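Hemolysin-related protein (Vibrio cholerae serotype O1, PDB 6MLT) is a secreted, calcium-binding protein of the biofilm matrix that probably helps cells adhere, pairing a beta-propeller with a beta-prism lectin domain that probably binds carbohydrate. Local coordinates at residues 12-18 / 554-560; 407-413 / 426-432. One frame throughout, in Å; residues are numbered along the deposited sequence.

Contact 1. Residues 12-18 / 554-560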
loop_
_atom_site.group_PDB
_atom_site.type_symbol
_atom_site.label_atom_id
_atom_site.label_comp_id
_atom_site.label_asym_id
_atom_site.label_seq_id
_atom_site.Cartn_x
_atom_site.Cartn_y
_atom_site.Cartn_z
ATOM N N GLN A 12 -0.635 -25.899 5.521
ATOM C CA GLN A 12 -0.932 -26.653 6.733
ATOM C C GLN A 12 -0.736 -25.762 7.953
ATOM O O GLN A 12 0.302 -25.105 8.087
ATOM C CB GLN A 12 -0.020 -27.876 6.839
ATOM C CG GLN A 12 -0.002 -28.771 5.614
ATOM C CD GLN A 12 -0.955 -29.936 5.739
ATOM O OE1 GLN A 12 -2.163 -29.790 5.552
ATOM N NE2 GLN A 12 -0.416 -31.106 6.064
ATOM N N THR A 13 -1.712 -25.775 8.857
ATOM C CA THR A 13 -1.703 -24.908 10.025
ATOM C C THR A 13 -1.924 -25.724 11.288
ATOM O O THR A 13 -2.439 -26.849 11.252
ATOM C CB THR A 13 -2.788 -23.825 9.932
ATOM O OG1 THR A 13 -4.082 -24.445 9.891
ATOM C CG2 THR A 13 -2.596 -22.982 8.687
ATOM N N LYS A 14 -1.534 -25.127 12.413
ATOM C CA LYS A 14 -1.808 -25.681 13.731
ATOM C C LYS A 14 -2.038 -24.520 14.682
ATOM O O LYS A 14 -1.513 -23.420 14.476
ATOM C CB LYS A 14 -0.663 -26.572 14.236
ATOM C CG LYS A 14 0.626 -25.828 14.575
ATOM C CD LYS A 14 1.729 -26.789 14.997
ATOM C CE LYS A 14 2.999 -26.047 15.371
ATOM N NZ LYS A 14 4.129 -26.985 15.652
ATOM N N LEU A 15 -2.822 -24.772 15.727
ATOM C CA LEU A 15 -3.165 -23.718 16.668
ATOM C C LEU A 15 -1.944 -23.336 17.492
ATOM O O LEU A 15 -1.258 -24.199 18.050
ATOM C CB LEU A 15 -4.299 -24.169 17.588
ATOM C CG LEU A 15 -4.894 -23.070 18.474
ATOM C CD1 LEU A 15 -5.783 -22.151 17.656
ATOM C CD2 LEU A 15 -5.674 -23.676 19.643
ATOM N N LYS A 16 -1.672 -22.035 17.560
ATOM C CA LYS A 16 -0.635 -21.505 18.435
ATOM C C LYS A 16 -1.185 -21.224 19.828
ATOM O O LYS A 16 -0.633 -21.705 20.823
ATOM C CB LYS A 16 -0.042 -20.235 17.826
ATOM C CG LYS A 16 1.074 -19.603 18.639
ATOM C CD LYS A 16 1.660 -18.418 17.885
ATOM C CE LYS A 16 2.812 -17.772 18.626
ATOM N NZ LYS A 16 3.546 -16.831 17.738
ATOM N N TRP A 17 -2.255 -20.434 19.915
ATOM C CA TRP A 17 -3.016 -20.300 21.150
ATOM C C TRP A 17 -4.404 -19.782 20.806
ATOM O O TRP A 17 -4.665 -19.339 19.686
ATOM C CB TRP A 17 -2.329 -19.377 22.172
ATOM C CG TRP A 17 -1.974 -17.955 21.731
ATOM C CD1 TRP A 17 -0.726 -17.490 21.432
ATOM C CD2 TRP A 17 -2.859 -16.824 21.600
ATOM N NE1 TRP A 17 -0.776 -16.157 21.112
ATOM C CE2 TRP A 17 -2.071 -15.721 21.203
ATOM C CE3 TRP A 17 -4.234 -16.641 21.770
ATOM C CZ2 TRP A 17 -2.613 -14.450 20.984
ATOM C CZ3 TRP A 17 -4.775 -15.380 21.545
ATOM C CH2 TRP A 17 -3.965 -14.303 21.153
ATOM N N SER A 18 -5.300 -19.849 21.792
ATOM C CA SER A 18 -6.632 -19.282 21.657
ATOM C C SER A 18 -7.028 -18.632 22.972
ATOM O O SER A 18 -6.531 -19.000 24.043
ATOM C CB SER A 18 -7.672 -20.343 21.253
ATOM O OG SER A 18 -7.875 -21.285 22.286
ATOM N N VAL A 554 -10.554 -15.364 20.245
ATOM C CA VAL A 554 -9.417 -15.059 19.378
ATOM C C VAL A 554 -8.617 -16.338 19.198
ATOM O O VAL A 554 -8.271 -17.000 20.184
ATOM C CB VAL A 554 -8.531 -13.941 19.962
ATOM C CG1 VAL A 554 -7.354 -13.643 19.030
ATOM C CG2 VAL A 554 -9.348 -12.680 20.206
ATOM N N PHE A 555 -8.307 -16.665 17.951
ATOM C CA PHE A 555 -7.617 -17.899 17.612
ATOM C C PHE A 555 -6.414 -17.556 16.751
ATOM O O PHE A 555 -6.542 -16.842 15.751
ATOM C CB PHE A 555 -8.571 -18.875 16.910
ATOM C CG PHE A 555 -9.650 -19.380 17.821
ATOM C CD1 PHE A 555 -10.703 -18.560 18.183
ATOM C CD2 PHE A 555 -9.577 -20.645 18.371
ATOM C CE1 PHE A 555 -11.678 -19.005 19.061
ATOM C CE2 PHE A 555 -10.547 -21.090 19.246
ATOM C CZ PHE A 555 -11.595 -20.269 19.588
ATOM N N VAL A 556 -5.248 -18.039 17.167
ATOM C CA VAL A 556 -3.982 -17.716 16.529
ATOM C C VAL A 556 -3.345 -19.014 16.065
ATOM O O VAL A 556 -3.200 -19.954 16.852
ATOM C CB VAL A 556 -3.049 -16.948 17.484
ATOM C CG1 VAL A 556 -1.708 -16.648 16.818
ATOM C CG2 VAL A 556 -3.723 -15.654 17.933
ATOM N N TYR A 557 -2.952 -19.052 14.794
ATOM C CA TYR A 557 -2.399 -20.233 14.162
ATOM C C TYR A 557 -0.990 -19.946 13.671
ATOM O O TYR A 557 -0.590 -18.793 13.506
ATOM C CB TYR A 557 -3.278 -20.683 12.990
ATOM C CG TYR A 557 -4.672 -21.080 13.426
ATOM C CD1 TYR A 557 -5.673 -20.128 13.595
ATOM C CD2 TYR A 557 -4.975 -22.405 13.703
ATOM C CE1 TYR A 557 -6.945 -20.496 14.004
ATOM C CE2 TYR A 557 -6.232 -22.778 14.111
ATOM C CZ TYR A 557 -7.214 -21.825 14.259
ATOM O OH TYR A 557 -8.469 -22.216 14.677
ATOM N N GLU A 558 -0.255 -21.021 13.419
ATOM C CA GLU A 558 1.085 -20.946 12.864
ATOM C C GLU A 558 1.252 -22.069 11.853
ATOM O O GLU A 558 0.454 -23.010 11.797
ATOM C CB GLU A 558 2.145 -21.035 13.966
ATOM C CG GLU A 558 2.057 -22.297 14.803
ATOM C CD GLU A 558 3.133 -22.359 15.865
ATOM O OE1 GLU A 558 4.320 -22.207 15.512
ATOM O OE2 GLU A 558 2.794 -22.548 17.050
ATOM N N SER A 559 2.304 -21.965 11.048
ATOM C CA SER A 559 2.610 -23.012 10.084
ATOM C C SER A 559 2.853 -24.332 10.801
ATOM O O SER A 559 3.606 -24.396 11.773
ATOM C CB SER A 559 3.838 -22.633 9.258
ATOM O OG SER A 559 4.166 -23.687 8.370
ATOM N N ALA A 560 2.210 -25.394 10.316
ATOM C CA ALA A 560 2.384 -26.705 10.926
ATOM C C ALA A 560 3.682 -27.380 10.511
ATOM O O ALA A 560 4.129 -28.306 11.195
ATOM C CB ALA A 560 1.206 -27.617 10.576
HETATM O O HOH W 1 2.781 -24.891 6.648
HETATM O O HOH W 2 4.370 -28.963 13.982
HETATM O O HOH W 3 1.565 -24.642 18.397
#
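Lys-16 and Trp-17 both face Val-556 in an antiparallel pairing, a classic beta bulge in which Val-556 O accepts two backbone N-H groups, from Lys-16 N at 2.7 Å and from Trp-17 N at 3.2 Å. Val-556 N returns a bond to Trp-17 O, and Lys-14 and Glu-558 exchange a reciprocal backbone pair.

Two CH-pi contacts carry the apolar part. Val-556 CG2 sits 3.5 Å from the centroid of the Trp-17 six-membered ring, almost on its normal: chi1 of 56° puts CG between the backbone N and the carbonyl carbon, and the indole lies back over the partner strand. Leu-15 CD1 lies over a face of Tyr-557, 3.9 Å from the ring centroid, and meets Phe-555 at the ring edge.

The charged ends do not pair directly: Lys-14 CE passes 3.7 Å from Glu-558 CD, while one water links Glu-558 OE2 to Leu-15 O and another joins Lys-14 NZ to Ala-560 O. Lys-16 NZ instead makes a salt bridge to Glu-530.

N- and C-terminal strands thus share one sheet, the "velcro" closure familiar from beta-propellers; strand 536-541 flanks 553-559, and Leu-76 of strand 71-76 packs against Trp-17.

Contact 2. Residues 407-413 / 426-432; sequences LLGMNVW and VNAVQFL
Strands 407-413 and 428-432 run antiparallel at 157°, in register from Gly-409/Leu-432 to Trp-413/Ala-428, with a classic bulge at each end: Leu-408 and Gly-409 both donate to Leu-432 O, and Trp-413 O receives Asn-427 N at 2.7 Å and, weakly, Ala-428 N.

On one face Asn-411 and Gln-430 extend side by side. Asn-411 ND2 donates to Gln-430 OE1 at 3.0 Å and 169°; the acceptor lies in the asparagine amide plane, whereas the donor stands above the glutamine carbonyl plane, and the two amides are turned 61° apart. The Gln-430 chain is extended, CG anti to the backbone N and chi2 also anti, and this carries OE1 to the N-H; NE2 bonds to Ser-297 O. The Trp-413 ring turns its edge to Gln-430 CB, and its CE3 is 3.8 Å from Ala-428 CB. Leu-432 CD2 adds an apolar neighbour 3.7 Å from Asn-411 ND2.

The other face, with Met-410, Val-412, Val-429 and Phe-431, is apolar. Met-410 lies alongside Phe-431 in an oblique Met-aromatic contact, SD 5.0 Å from the ring centroid, and its bent end places CE tightly against Val-429 CB at 3.5 Å.

Both strands are central in a four-stranded sheet of the beta-prism lectin domain, between 309-312 and 295-301. Phe-431 and Val-429 pack on strand 352-359, and Met-410 and Val-412 on Ile-329 of strand 326-330, joining this sheet to the prism's other two.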
loop_
_atom_site.group_PDB
_atom_site.type_symbol
_atom_site.label_atom_id
_atom_site.label_comp_id
_atom_site.label_asym_id
_atom_site.label_seq_id
_atom_site.Cartn_x
_atom_site.Cartn_y
_atom_site.Cartn_z
ATOM N N LEU A 407 13.259 2.420 -25.488
ATOM C CA LEU A 407 14.610 2.839 -25.131
ATOM C C LEU A 407 14.718 2.955 -23.614
ATOM O O LEU A 407 13.950 3.697 -22.993
ATOM C CB LEU A 407 14.936 4.180 -25.780
ATOM C CG LEU A 407 16.300 4.787 -25.446
ATOM C CD1 LEU A 407 17.418 3.917 -26.008
ATOM C CD2 LEU A 407 16.389 6.213 -25.981
ATOM N N LEU A 408 15.681 2.245 -23.022
ATOM C CA LEU A 408 15.843 2.225 -21.575
ATOM C C LEU A 408 17.145 2.839 -21.083
ATOM O O LEU A 408 17.249 3.138 -19.888
ATOM C CB LEU A 408 15.770 0.785 -21.055
ATOM C CG LEU A 408 14.474 0.028 -21.331
ATOM C CD1 LEU A 408 14.574 -1.385 -20.775
ATOM C CD2 LEU A 408 13.271 0.759 -20.743
ATOM N N GLY A 409 18.136 3.003 -21.949
ATOM C CA GLY A 409 19.391 3.602 -21.533
ATOM C C GLY A 409 20.391 3.592 -22.668
ATOM O O GLY A 409 20.050 3.305 -23.820
ATOM N N MET A 410 21.639 3.910 -22.327
ATOM C CA MET A 410 22.718 3.929 -23.303
ATOM C C MET A 410 24.017 3.502 -22.635
ATOM O O MET A 410 24.228 3.745 -21.446
ATOM C CB MET A 410 22.909 5.323 -23.918
ATOM C CG MET A 410 21.684 5.902 -24.620
ATOM S SD MET A 410 21.959 7.596 -25.209
ATOM C CE MET A 410 23.328 7.358 -26.335
ATOM N N ASN A 411 24.887 2.860 -23.411
ATOM C CA ASN A 411 26.297 2.773 -23.062
ATOM C C ASN A 411 27.007 3.963 -23.694
ATOM O O ASN A 411 26.738 4.319 -24.847
ATOM C CB ASN A 411 26.912 1.458 -23.540
ATOM C CG ASN A 411 26.423 0.259 -22.746
ATOM O OD1 ASN A 411 26.173 0.354 -21.547
ATOM N ND2 ASN A 411 26.282 -0.876 -23.420
ATOM N N VAL A 412 27.891 4.594 -22.925
ATOM C CA VAL A 412 28.524 5.850 -23.315
ATOM C C VAL A 412 30.031 5.699 -23.165
ATOM O O VAL A 412 30.514 5.238 -22.126
ATOM C CB VAL A 412 28.005 7.025 -22.464
ATOM C CG1 VAL A 412 28.651 8.339 -22.887
ATOM C CG2 VAL A 412 26.481 7.118 -22.565
ATOM N N TRP A 413 30.767 6.068 -24.210
ATOM C CA TRP A 413 32.224 6.099 -24.198
ATOM C C TRP A 413 32.676 7.549 -24.283
ATOM O O TRP A 413 32.247 8.278 -25.187
ATOM C CB TRP A 413 32.815 5.334 -25.384
ATOM C CG TRP A 413 32.698 3.830 -25.368
ATOM C CD1 TRP A 413 33.707 2.931 -25.152
ATOM C CD2 TRP A 413 31.521 3.053 -25.620
ATOM N NE1 TRP A 413 33.228 1.648 -25.243
ATOM C CE2 TRP A 413 31.888 1.694 -25.530
ATOM C CE3 TRP A 413 30.193 3.374 -25.912
ATOM C CZ2 TRP A 413 30.975 0.662 -25.711
ATOM C CZ3 TRP A 413 29.290 2.353 -26.095
ATOM C CH2 TRP A 413 29.682 1.012 -25.994
ATOM N N VAL A 426 31.310 12.959 -25.841
ATOM C CA VAL A 426 30.888 11.584 -26.073
ATOM C C VAL A 426 31.516 11.101 -27.375
ATOM O O VAL A 426 31.263 11.665 -28.447
ATOM C CB VAL A 426 29.359 11.474 -26.118
ATOM C CG1 VAL A 426 28.935 10.078 -26.521
ATOM C CG2 VAL A 426 28.775 11.837 -24.760
ATOM N N ASN A 427 32.324 10.042 -27.288
ATOM C CA ASN A 427 33.025 9.533 -28.456
ATOM C C ASN A 427 32.343 8.329 -29.094
ATOM O O ASN A 427 32.543 8.092 -30.294
ATOM C CB ASN A 427 34.465 9.178 -28.084
ATOM C CG ASN A 427 35.241 10.388 -27.574
ATOM O OD1 ASN A 427 35.463 10.541 -26.371
ATOM N ND2 ASN A 427 35.634 11.264 -28.490
ATOM N N ALA A 428 31.547 7.576 -28.339
ATOM C CA ALA A 428 30.742 6.505 -28.910
ATOM C C ALA A 428 29.500 6.313 -28.059
ATOM O O ALA A 428 29.487 6.619 -26.862
ATOM C CB ALA A 428 31.520 5.189 -29.011
ATOM N N VAL A 429 28.453 5.767 -28.684
ATOM C CA VAL A 429 27.202 5.482 -27.995
ATOM C C VAL A 429 26.628 4.159 -28.476
ATOM O O VAL A 429 26.907 3.688 -29.581
ATOM C CB VAL A 429 26.146 6.595 -28.187
ATOM C CG1 VAL A 429 26.608 7.881 -27.556
ATOM C CG2 VAL A 429 25.849 6.796 -29.670
ATOM N N GLN A 430 25.791 3.580 -27.623
ATOM C CA GLN A 430 25.083 2.345 -27.911
ATOM C C GLN A 430 23.776 2.390 -27.138
ATOM O O GLN A 430 23.760 2.798 -25.975
ATOM C CB GLN A 430 25.918 1.121 -27.519
ATOM C CG GLN A 430 25.219 -0.215 -27.676
ATOM C CD GLN A 430 26.126 -1.373 -27.303
ATOM O OE1 GLN A 430 26.828 -1.324 -26.290
ATOM N NE2 GLN A 430 26.139 -2.409 -28.133
ATOM N N PHE A 431 22.690 1.991 -27.787
ATOM C CA PHE A 431 21.359 2.113 -27.210
ATOM C C PHE A 431 20.901 0.784 -26.628
ATOM O O PHE A 431 21.081 -0.270 -27.243
ATOM C CB PHE A 431 20.363 2.600 -28.259
ATOM C CG PHE A 431 20.776 3.879 -28.907
ATOM C CD1 PHE A 431 20.641 5.081 -28.234
ATOM C CD2 PHE A 431 21.332 3.882 -30.171
ATOM C CE1 PHE A 431 21.044 6.268 -28.821
ATOM C CE2 PHE A 431 21.736 5.068 -30.767
ATOM C CZ PHE A 431 21.589 6.259 -30.087
ATOM N N LEU A 432 20.301 0.854 -25.442
ATOM C CA LEU A 432 19.795 -0.302 -24.715
ATOM C C LEU A 432 18.272 -0.251 -24.693
ATOM O O LEU A 432 17.688 0.782 -24.341
ATOM C CB LEU A 432 20.340 -0.317 -23.287
ATOM C CG LEU A 432 21.844 -0.073 -23.153
ATOM C CD1 LEU A 432 22.246 0.086 -21.696
ATOM C CD2 LEU A 432 22.620 -1.205 -23.807
#

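The two contacts belong to different domains, their centres about 55 Å apart and their nearest atoms about 38 Å apart, so they do not touch. Contact 1 joins strands 536 residues apart in sequence, whereas contact 2 joins neighbours separated by a short connection; along the chain it is nested inside the loop that contact 1 closes, as suits a lectin domain inserted into a propeller. Contact 1 is the one near metal: the Trp-17 side chain is about 9 Å from a bound calcium ion. Contact 2 lies away from the annotated sites, although a glycerol, probably from crystallisation, rests about 4 Å from the side chain of Asn-427.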